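PDB 7D5M: oxidoreductase from Azotobacter vinelandii, which binds NAD+ and, as a homologue of inositol dehydrogenase, probably oxidises a sugar-like or polyol substrate with it. Local coordinates for residues 94-98 with 113-119; 101-106 with 126-131. One frame throughout, in Å; residues are numbered along the deposited sequence.

How the contacts relate
Both contacts lie in the NAD-binding Rossmann domain, with centres about 12 Å apart, and both use helix 97-106. Their segments alternate along the chain: 94-98, 101-106, 113-119, 126-131. Contact 1 lies at the cofactor end, where the start of that helix meets the loop leaving strand 110-113. Contact 2 lies further along, where the body of the helix packs against helix 121-133. The two touch directly, with Phe98 and Leu117 of contact 1 packing on Leu127 of contact 2. Helix 97-106 thus links the helix packing beside the parallel sheet to the cofactor loop, with NAD about 10 Å from the side chain of Thr101.

Contact 1. Residues 94-98 with 113-119; sequences NGTHF and CEKPLCF. With NAD (nicotinamide-adenine-dinucleotide), chain B.
The His97 ring meets Pro116 O at its edge, near the ring plane, while Asn94 CA sits 3.7 Å above one face, over the ring centre. Cys113 SG approaches the ring obliquely. The partner loop carries the Glu-Lys-Pro motif of the Gfo/Idh/MocA oxidoreductases, with a cis peptide before Pro116. His97 ND1 donates to Pro116 O at an angle of 163°, although the modelled length of 2.5 Å is very short and doubtful in detail. With CG beside the backbone N (chi1 -70°), the imidazole turns into the loop. The Phe119 ring has Asn94 CB at its edge, in plane, and its CZ comes obliquely to Gly95 CA at 3.4 Å. Asn94 crosses the proline ring at about a right angle, placing OD1 3.2 Å from Pro116 CD; OD1 also accepts a hydrogen bond from a ribose hydroxyl, O3D, whose position is less sure.

Glu114 bends at chi2 (-52°) and lays its carboxylate beside the nicotinamide, OE1 3.1 Å from NAD C2N. OE1 takes the Lys115 N-H on its anti lone pair at 2.9 Å and also bonds to Thr141 OG1, while OE2 is bonded to His29 NE2, so three hydrogen bonds hold the carboxylate, two at OE1 and one at OE2. With an alanine here, His29 and Thr141 would probably lose their carboxylate mate, and the loop would lose a polar tie next to the nicotinamide. The carbonyl O of Leu117 is buried without a polar partner in the model, and His97 CB lies 3.2 Å from it.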
ATOM      1  N   ASN A  94       4.197 -27.304  24.254  1.00 15.78           N
ATOM      2  CA  ASN A  94       2.760 -27.683  24.216  1.00 16.77           C
ATOM      3  C   ASN A  94       2.501 -28.938  25.054  1.00 16.50           C
ATOM      4  O   ASN A  94       1.459 -28.971  25.726  1.00 16.26           O
ATOM      5  CB  ASN A  94       2.287 -27.942  22.788  1.00 17.55           C
ATOM      6  CG  ASN A  94       2.366 -26.710  21.922  1.00 17.88           C
ATOM      7  OD1 ASN A  94       2.564 -25.606  22.422  1.00 17.87           O
ATOM      8  ND2 ASN A  94       2.225 -26.899  20.617  1.00 19.45           N
ATOM      9  N   GLY A  95       3.426 -29.907  25.013  1.00 16.79           N
ATOM     10  CA  GLY A  95       3.265 -31.241  25.631  1.00 17.19           C
ATOM     11  C   GLY A  95       3.048 -31.195  27.134  1.00 17.42           C
ATOM     12  O   GLY A  95       2.518 -32.183  27.681  1.00 17.57           O
ATOM     13  N   THR A  96       3.444 -30.112  27.804  1.00 16.87           N
ATOM     14  CA  THR A  96       3.393 -30.010  29.285  1.00 15.96           C
ATOM     15  C   THR A  96       2.245 -29.095  29.746  1.00 14.88           C
ATOM     16  O   THR A  96       2.053 -28.992  30.967  1.00 15.18           O
ATOM     17  CB  THR A  96       4.743 -29.552  29.853  1.00 17.14           C
ATOM     18  OG1 THR A  96       5.079 -28.310  29.232  1.00 16.35           O
ATOM     19  CG2 THR A  96       5.844 -30.572  29.636  1.00 18.00           C
ATOM     20  N   HIS A  97       1.500 -28.458  28.838  1.00 14.27           N
ATOM     21  CA  HIS A  97       0.441 -27.475  29.205  1.00 13.82           C
ATOM     22  C   HIS A  97      -0.619 -28.148  30.081  1.00 13.75           C
ATOM     23  O   HIS A  97      -1.028 -27.556  31.084  1.00 12.88           O
ATOM     24  CB  HIS A  97      -0.225 -26.870  27.971  1.00 13.38           C
ATOM     25  CG  HIS A  97       0.657 -25.947  27.206  1.00 13.14           C
ATOM     26  ND1 HIS A  97       0.192 -25.245  26.123  1.00 13.27           N
ATOM     27  CD2 HIS A  97       1.956 -25.612  27.359  1.00 13.20           C
ATOM     28  CE1 HIS A  97       1.170 -24.520  25.623  1.00 13.25           C
ATOM     29  NE2 HIS A  97       2.263 -24.717  26.369  1.00 13.37           N
ATOM     30  N   PHE A  98      -1.061 -29.346  29.698  1.00 13.73           N
ATOM     31  CA  PHE A  98      -2.164 -30.046  30.401  1.00 14.53           C
ATOM     32  C   PHE A  98      -1.760 -30.308  31.856  1.00 14.44           C
ATOM     33  O   PHE A  98      -2.498 -29.895  32.772  1.00 14.27           O
ATOM     34  CB  PHE A  98      -2.545 -31.342  29.689  1.00 14.80           C
ATOM     35  CG  PHE A  98      -3.566 -32.140  30.451  1.00 15.81           C
ATOM     36  CD1 PHE A  98      -4.917 -31.844  30.358  1.00 16.79           C
ATOM     37  CD2 PHE A  98      -3.166 -33.165  31.300  1.00 17.06           C
ATOM     38  CE1 PHE A  98      -5.851 -32.572  31.081  1.00 16.74           C
ATOM     39  CE2 PHE A  98      -4.100 -33.884  32.028  1.00 17.21           C
ATOM     40  CZ  PHE A  98      -5.441 -33.590  31.914  1.00 17.80           C
ATOM     41  N   CYS A 113      -2.559 -19.763  30.308  1.00 12.42           N
ATOM     42  CA  CYS A 113      -1.956 -20.915  29.605  1.00 13.92           C
ATOM     43  C   CYS A 113      -1.686 -20.524  28.158  1.00 14.74           C
ATOM     44  O   CYS A 113      -2.573 -19.971  27.493  1.00 14.50           O
ATOM     45  CB  CYS A 113      -2.828 -22.158  29.675  1.00 14.18           C
ATOM     46  SG  CYS A 113      -1.985 -23.630  29.022  1.00 15.61           S
ATOM     47  N   GLU A 114      -0.462 -20.767  27.714  1.00 15.98           N
ATOM     48  CA  GLU A 114      -0.093 -20.579  26.297  1.00 17.05           C
ATOM     49  C   GLU A 114      -0.933 -21.513  25.432  1.00 18.08           C
ATOM     50  O   GLU A 114      -1.275 -22.623  25.882  1.00 17.65           O
ATOM     51  CB  GLU A 114       1.394 -20.818  26.090  1.00 17.38           C
ATOM     52  CG  GLU A 114       2.160 -19.537  26.001  1.00 18.11           C
ATOM     53  CD  GLU A 114       1.620 -18.541  24.987  1.00 18.77           C
ATOM     54  OE1 GLU A 114       0.611 -18.843  24.293  1.00 20.41           O
ATOM     55  OE2 GLU A 114       2.189 -17.468  24.912  1.00 16.75           O
ATOM     56  N   LYS A 115      -1.298 -21.049  24.239  1.00 18.65           N
ATOM     57  CA  LYS A 115      -2.030 -21.897  23.268  1.00 20.93           C
ATOM     58  C   LYS A 115      -1.045 -22.936  22.737  1.00 21.98           C
ATOM     59  O   LYS A 115       0.137 -22.641  22.601  1.00 21.16           O
ATOM     60  CB  LYS A 115      -2.656 -21.031  22.174  1.00 21.94           C
ATOM     61  CG  LYS A 115      -1.670 -20.168  21.402  1.00 24.22           C
ATOM     62  CD  LYS A 115      -2.100 -19.909  19.979  1.00 27.55           C
ATOM     63  CE  LYS A 115      -1.452 -20.836  18.970  1.00 27.21           C
ATOM     64  NZ  LYS A 115       0.028 -20.730  19.007  1.00 29.34           N
ATOM     65  N   PRO A 116      -1.462 -24.204  22.515  1.00 25.04           N
ATOM     66  CA  PRO A 116      -2.813 -24.660  22.812  1.00 24.89           C
ATOM     67  C   PRO A 116      -2.935 -25.145  24.259  1.00 24.68           C
ATOM     68  O   PRO A 116      -1.947 -25.486  24.879  1.00 24.77           O
ATOM     69  CB  PRO A 116      -2.963 -25.823  21.828  1.00 26.25           C
ATOM     70  CG  PRO A 116      -1.593 -26.464  21.840  1.00 26.22           C
ATOM     71  CD  PRO A 116      -0.624 -25.309  22.016  1.00 26.37           C
ATOM     72  N   LEU A 117      -4.160 -25.167  24.764  1.00 22.68           N
ATOM     73  CA  LEU A 117      -4.488 -25.708  26.101  1.00 22.35           C
ATOM     74  C   LEU A 117      -3.826 -27.080  26.266  1.00 20.59           C
ATOM     75  O   LEU A 117      -3.288 -27.362  27.350  1.00 21.04           O
ATOM     76  CB  LEU A 117      -6.010 -25.812  26.189  1.00 23.33           C
ATOM     77  CG  LEU A 117      -6.650 -25.449  27.518  1.00 24.27           C
ATOM     78  CD1 LEU A 117      -6.087 -24.151  28.088  1.00 23.94           C
ATOM     79  CD2 LEU A 117      -8.154 -25.344  27.336  1.00 24.42           C
ATOM     80  N   CYS A 118      -3.907 -27.921  25.233  1.00 18.82           N
ATOM     81  CA  CYS A 118      -3.483 -29.342  25.285  1.00 18.02           C
ATOM     82  C   CYS A 118      -3.679 -29.991  23.908  1.00 17.80           C
ATOM     83  O   CYS A 118      -4.140 -29.286  22.981  1.00 16.44           O
ATOM     84  CB  CYS A 118      -4.274 -30.082  26.353  1.00 18.19           C
ATOM     85  SG  CYS A 118      -6.058 -29.823  26.190  1.00 18.64           S
ATOM     86  N   PHE A 119      -3.334 -31.275  23.789  1.00 18.03           N
ATOM     87  CA  PHE A 119      -3.312 -32.036  22.509  1.00 19.21           C
ATOM     88  C   PHE A 119      -4.726 -32.499  22.117  1.00 18.12           C
ATOM     89  O   PHE A 119      -5.041 -32.491  20.913  1.00 17.93           O
ATOM     90  CB  PHE A 119      -2.419 -33.279  22.598  1.00 20.75           C
ATOM     91  CG  PHE A 119      -0.932 -33.057  22.718  1.00 23.58           C
ATOM     92  CD1 PHE A 119      -0.366 -31.805  22.565  1.00 24.90           C
ATOM     93  CD2 PHE A 119      -0.088 -34.136  22.942  1.00 25.24           C
ATOM     94  CE1 PHE A 119       1.007 -31.633  22.658  1.00 26.06           C
ATOM     95  CE2 PHE A 119       1.286 -33.960  23.038  1.00 26.14           C
ATOM     96  CZ  PHE A 119       1.828 -32.706  22.891  1.00 26.06           C
TER
HETATM   97  PA  NAD B 500      10.610 -22.113  23.372  1.00 22.31           P
HETATM   98  O1A NAD B 500      11.122 -23.490  23.088  1.00 23.28           O
HETATM   99  O2A NAD B 500      11.189 -20.925  22.671  1.00 20.27           O
HETATM  100  O5B NAD B 500      10.672 -21.865  24.958  1.00 21.11           O
HETATM  101  C5B NAD B 500      10.413 -22.926  25.929  1.00 19.22           C
HETATM  102  C4B NAD B 500      10.852 -22.427  27.284  1.00 18.31           C
HETATM  103  O4B NAD B 500      10.293 -23.261  28.332  1.00 17.49           O
HETATM  104  C3B NAD B 500      12.367 -22.443  27.525  1.00 17.91           C
HETATM  105  O3B NAD B 500      12.727 -21.358  28.368  1.00 16.96           O
HETATM  106  C2B NAD B 500      12.562 -23.799  28.212  1.00 17.11           C
HETATM  107  O2B NAD B 500      13.746 -23.911  28.968  1.00 16.39           O
HETATM  108  C1B NAD B 500      11.340 -23.793  29.118  1.00 17.63           C
HETATM  109  N9A NAD B 500      10.911 -25.102  29.586  1.00 18.69           N
HETATM  110  C8A NAD B 500      10.751 -26.228  28.821  1.00 18.17           C
HETATM  111  N7A NAD B 500      10.283 -27.248  29.496  1.00 18.83           N
HETATM  112  C5A NAD B 500      10.102 -26.761  30.780  1.00 19.06           C
HETATM  113  C6A NAD B 500       9.613 -27.364  31.956  1.00 19.67           C
HETATM  114  N6A NAD B 500       9.178 -28.625  32.017  1.00 19.35           N
HETATM  115  N1A NAD B 500       9.550 -26.592  33.070  1.00 19.96           N
HETATM  116  C2A NAD B 500       9.983 -25.324  32.994  1.00 19.43           C
HETATM  117  N3A NAD B 500      10.448 -24.648  31.942  1.00 18.79           N
HETATM  118  C4A NAD B 500      10.484 -25.434  30.851  1.00 19.04           C
HETATM  119  O3  NAD B 500       9.016 -22.070  23.098  1.00 21.69           O
HETATM  120  PN  NAD B 500       8.074 -20.806  22.715  1.00 21.76           P
HETATM  121  O1N NAD B 500       8.135 -20.562  21.232  1.00 22.52           O
HETATM  122  O2N NAD B 500       8.392 -19.672  23.643  1.00 18.56           O
HETATM  123  O5D NAD B 500       6.612 -21.380  23.032  1.00 22.26           O
HETATM  124  C5D NAD B 500       6.234 -21.799  24.345  1.00 20.09           C
HETATM  125  C4D NAD B 500       4.734 -21.906  24.336  1.00 20.46           C
HETATM  126  O4D NAD B 500       4.179 -20.627  23.936  1.00 20.51           O
HETATM  127  C3D NAD B 500       4.180 -22.927  23.335  1.00 19.21           C
HETATM  128  O3D NAD B 500       3.020 -23.536  23.872  1.00 19.76           O
HETATM  129  C2D NAD B 500       3.855 -22.069  22.107  1.00 20.29           C
HETATM  130  O2D NAD B 500       2.838 -22.625  21.288  1.00 18.49           O
HETATM  131  C1D NAD B 500       3.361 -20.789  22.784  1.00 21.01           C
HETATM  132  N1N NAD B 500       3.477 -19.556  21.948  1.00 20.98           N
HETATM  133  C2N NAD B 500       2.373 -18.744  21.797  1.00 21.59           C
HETATM  134  C3N NAD B 500       2.429 -17.612  20.982  1.00 20.09           C
HETATM  135  C7N NAD B 500       1.229 -16.689  20.994  1.00 19.39           C
HETATM  136  O7N NAD B 500       0.386 -16.820  21.888  1.00 17.44           O
HETATM  137  N7N NAD B 500       1.160 -15.754  20.052  1.00 15.95           N
HETATM  138  C4N NAD B 500       3.580 -17.382  20.222  1.00 21.56           C
HETATM  139  C5N NAD B 500       4.682 -18.223  20.375  1.00 20.98           C
HETATM  140  C6N NAD B 500       4.651 -19.199  21.346  1.00 21.30           C

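Contact 2. Residues 101-106 with 126-131; sequences TRAALE and TLREIA
Ile130 points its side chain across to Arg102, and the two chains cross obliquely, with the isoleucine CD1 methyl over one face of the guanidinium, 3.5 Å from Arg102 NE. The arginine reaches this place because its chain is extended, with CG anti to the backbone N (chi1 -176°), which carries the guanidinium out past the end of Ile130. Its NE donates to Glu106 OE2, one helical turn on, at 2.9 Å and an almost straight 176°. The acceptor lies in the guanidinium plane, yet the arginine comes to OE2 from above the carboxylate plane, tilted 38° out of it. This salt bridge holds the guanidinium by its edge while Ile130 covers a face, and the same CD1 methyl is 3.8 Å from Glu106 OE2. The other branch of Ile130, the CG2 methyl, rests on Leu105 CB at 3.8 Å.

Deeper toward the sheet the contact is apolar. Leu105 sends CD1 across to Ala131, meeting its CB at 3.7 Å, where the small side chain lets the leucine come close to the helix backbone. Leu127 answers from the opposite helix with a forked tip: CD2 lies 3.7 Å from Arg102 N, whereas CD1 meets Thr101 CG2 at 4.0 Å, the two side chains crossing at about a right angle. Thr101 keeps its methyl for this packing and bonds its OG1 to His97 O; both it and Leu105 also touch Val111 of strand 110-113.

The short axes pass 9.7 Å apart and run nearly parallel, as expected of consecutive helices linked by strand 110-113 in the beta-alpha-beta crossovers of a Rossmann fold.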
ATOM      1  N   THR A 101      -1.112 -26.950  33.933  1.00 12.55           N
ATOM      2  CA  THR A 101      -2.399 -26.238  34.155  1.00 13.12           C
ATOM      3  C   THR A 101      -3.230 -27.024  35.180  1.00 13.48           C
ATOM      4  O   THR A 101      -3.749 -26.405  36.130  1.00 13.29           O
ATOM      5  CB  THR A 101      -3.151 -26.005  32.840  1.00 13.18           C
ATOM      6  OG1 THR A 101      -2.307 -25.212  32.005  1.00 13.41           O
ATOM      7  CG2 THR A 101      -4.460 -25.270  33.021  1.00 13.55           C
ATOM      8  N   ARG A 102      -3.350 -28.340  35.005  1.00 13.33           N
ATOM      9  CA  ARG A 102      -4.139 -29.194  35.927  1.00 14.18           C
ATOM     10  C   ARG A 102      -3.614 -29.020  37.355  1.00 13.03           C
ATOM     11  O   ARG A 102      -4.434 -28.765  38.265  1.00 13.36           O
ATOM     12  CB  ARG A 102      -4.081 -30.671  35.531  1.00 15.04           C
ATOM     13  CG  ARG A 102      -4.970 -31.532  36.412  1.00 16.76           C
ATOM     14  CD  ARG A 102      -4.853 -33.016  36.133  1.00 18.13           C
ATOM     15  NE  ARG A 102      -5.857 -33.700  36.939  1.00 20.66           N
ATOM     16  CZ  ARG A 102      -6.485 -34.817  36.593  1.00 21.50           C
ATOM     17  NH1 ARG A 102      -6.207 -35.419  35.447  1.00 21.44           N
ATOM     18  NH2 ARG A 102      -7.388 -35.334  37.414  1.00 23.38           N
ATOM     19  N   ALA A 103      -2.306 -29.167  37.552  1.00 12.59           N
ATOM     20  CA  ALA A 103      -1.661 -29.066  38.885  1.00 12.46           C
ATOM     21  C   ALA A 103      -1.918 -27.665  39.475  1.00 12.25           C
ATOM     22  O   ALA A 103      -2.235 -27.568  40.680  1.00 12.28           O
ATOM     23  CB  ALA A 103      -0.192 -29.358  38.775  1.00 12.91           C
ATOM     24  N   ALA A 104      -1.804 -26.605  38.669  1.00 11.94           N
ATOM     25  CA  ALA A 104      -1.986 -25.216  39.153  1.00 12.34           C
ATOM     26  C   ALA A 104      -3.435 -25.053  39.636  1.00 12.60           C
ATOM     27  O   ALA A 104      -3.650 -24.523  40.742  1.00 12.06           O
ATOM     28  CB  ALA A 104      -1.632 -24.206  38.081  1.00 12.56           C
ATOM     29  N   LEU A 105      -4.398 -25.540  38.854  1.00 13.06           N
ATOM     30  CA  LEU A 105      -5.845 -25.419  39.165  1.00 14.02           C
ATOM     31  C   LEU A 105      -6.158 -26.180  40.458  1.00 14.36           C
ATOM     32  O   LEU A 105      -6.899 -25.654  41.290  1.00 14.73           O
ATOM     33  CB  LEU A 105      -6.648 -26.020  38.009  1.00 14.17           C
ATOM     34  CG  LEU A 105      -6.490 -25.316  36.667  1.00 14.93           C
ATOM     35  CD1 LEU A 105      -7.434 -25.891  35.625  1.00 14.89           C
ATOM     36  CD2 LEU A 105      -6.684 -23.825  36.831  1.00 15.55           C
ATOM     37  N   GLU A 106      -5.640 -27.401  40.578  1.00 16.55           N
ATOM     38  CA  GLU A 106      -5.858 -28.259  41.775  1.00 17.52           C
ATOM     39  C   GLU A 106      -5.201 -27.598  42.993  1.00 18.55           C
ATOM     40  O   GLU A 106      -5.734 -27.791  44.107  1.00 20.29           O
ATOM     41  CB  GLU A 106      -5.364 -29.676  41.497  1.00 18.35           C
ATOM     42  CG  GLU A 106      -6.360 -30.473  40.680  1.00 19.72           C
ATOM     43  CD  GLU A 106      -5.862 -31.786  40.101  1.00 20.51           C
ATOM     44  OE1 GLU A 106      -4.662 -32.084  40.242  1.00 23.16           O
ATOM     45  OE2 GLU A 106      -6.687 -32.497  39.497  1.00 22.03           O
ATOM     46  N   THR A 126     -11.586 -32.034  30.348  1.00 16.06           N
ATOM     47  CA  THR A 126     -11.154 -32.336  31.738  1.00 16.84           C
ATOM     48  C   THR A 126     -10.595 -31.069  32.395  1.00 16.13           C
ATOM     49  O   THR A 126     -10.986 -30.762  33.536  1.00 14.86           O
ATOM     50  CB  THR A 126     -10.112 -33.458  31.765  1.00 17.04           C
ATOM     51  OG1 THR A 126     -10.767 -34.569  31.162  1.00 17.79           O
ATOM     52  CG2 THR A 126      -9.628 -33.766  33.163  1.00 18.20           C
ATOM     53  N   LEU A 127      -9.690 -30.370  31.713  1.00 15.75           N
ATOM     54  CA  LEU A 127      -9.093 -29.120  32.244  1.00 16.30           C
ATOM     55  C   LEU A 127     -10.205 -28.128  32.568  1.00 15.08           C
ATOM     56  O   LEU A 127     -10.146 -27.487  33.633  1.00 14.43           O
ATOM     57  CB  LEU A 127      -8.168 -28.496  31.199  1.00 17.48           C
ATOM     58  CG  LEU A 127      -6.698 -28.877  31.270  1.00 18.59           C
ATOM     59  CD1 LEU A 127      -5.900 -27.897  30.427  1.00 18.93           C
ATOM     60  CD2 LEU A 127      -6.174 -28.901  32.702  1.00 18.65           C
ATOM     61  N   ARG A 128     -11.159 -27.978  31.647  1.00 14.11           N
ATOM     62  CA  ARG A 128     -12.239 -26.983  31.827  1.00 14.41           C
ATOM     63  C   ARG A 128     -13.048 -27.370  33.068  1.00 14.03           C
ATOM     64  O   ARG A 128     -13.353 -26.484  33.889  1.00 13.55           O
ATOM     65  CB  ARG A 128     -13.129 -26.857  30.592  1.00 14.95           C
ATOM     66  CG  ARG A 128     -14.339 -25.976  30.864  1.00 15.47           C
ATOM     67  CD  ARG A 128     -15.055 -25.469  29.644  1.00 16.34           C
ATOM     68  NE  ARG A 128     -15.490 -26.532  28.771  1.00 16.55           N
ATOM     69  CZ  ARG A 128     -16.034 -26.342  27.573  1.00 17.07           C
ATOM     70  NH1 ARG A 128     -16.211 -25.120  27.098  1.00 16.80           N
ATOM     71  NH2 ARG A 128     -16.409 -27.384  26.857  1.00 17.16           N
ATOM     72  N   GLU A 129     -13.402 -28.647  33.221  1.00 14.15           N
ATOM     73  CA  GLU A 129     -14.199 -29.070  34.407  1.00 14.11           C
ATOM     74  C   GLU A 129     -13.420 -28.768  35.687  1.00 13.43           C
ATOM     75  O   GLU A 129     -14.047 -28.304  36.663  1.00 12.73           O
ATOM     76  CB  GLU A 129     -14.603 -30.539  34.309  1.00 14.76           C
ATOM     77  CG  GLU A 129     -15.669 -30.757  33.259  1.00 16.34           C
ATOM     78  CD  GLU A 129     -16.615 -31.905  33.540  1.00 18.79           C
ATOM     79  OE1 GLU A 129     -16.202 -32.845  34.253  1.00 20.89           O
ATOM     80  OE2 GLU A 129     -17.755 -31.856  33.037  1.00 22.35           O
ATOM     81  N   ILE A 130     -12.105 -28.977  35.689  1.00 12.47           N
ATOM     82  CA  ILE A 130     -11.270 -28.757  36.901  1.00 12.58           C
ATOM     83  C   ILE A 130     -11.170 -27.247  37.179  1.00 12.77           C
ATOM     84  O   ILE A 130     -11.285 -26.858  38.348  1.00 13.09           O
ATOM     85  CB  ILE A 130      -9.899 -29.447  36.766  1.00 12.76           C
ATOM     86  CG1 ILE A 130     -10.053 -30.973  36.693  1.00 13.08           C
ATOM     87  CG2 ILE A 130      -8.988 -29.032  37.914  1.00 13.18           C
ATOM     88  CD1 ILE A 130      -8.765 -31.729  36.428  1.00 13.53           C
ATOM     89  N   ALA A 131     -10.999 -26.413  36.150  1.00 12.46           N
ATOM     90  CA  ALA A 131     -10.980 -24.938  36.313  1.00 12.21           C
ATOM     91  C   ALA A 131     -12.302 -24.463  36.931  1.00 12.14           C
ATOM     92  O   ALA A 131     -12.275 -23.640  37.854  1.00 11.95           O
ATOM     93  CB  ALA A 131     -10.712 -24.261  34.992  1.00 12.09           C
TER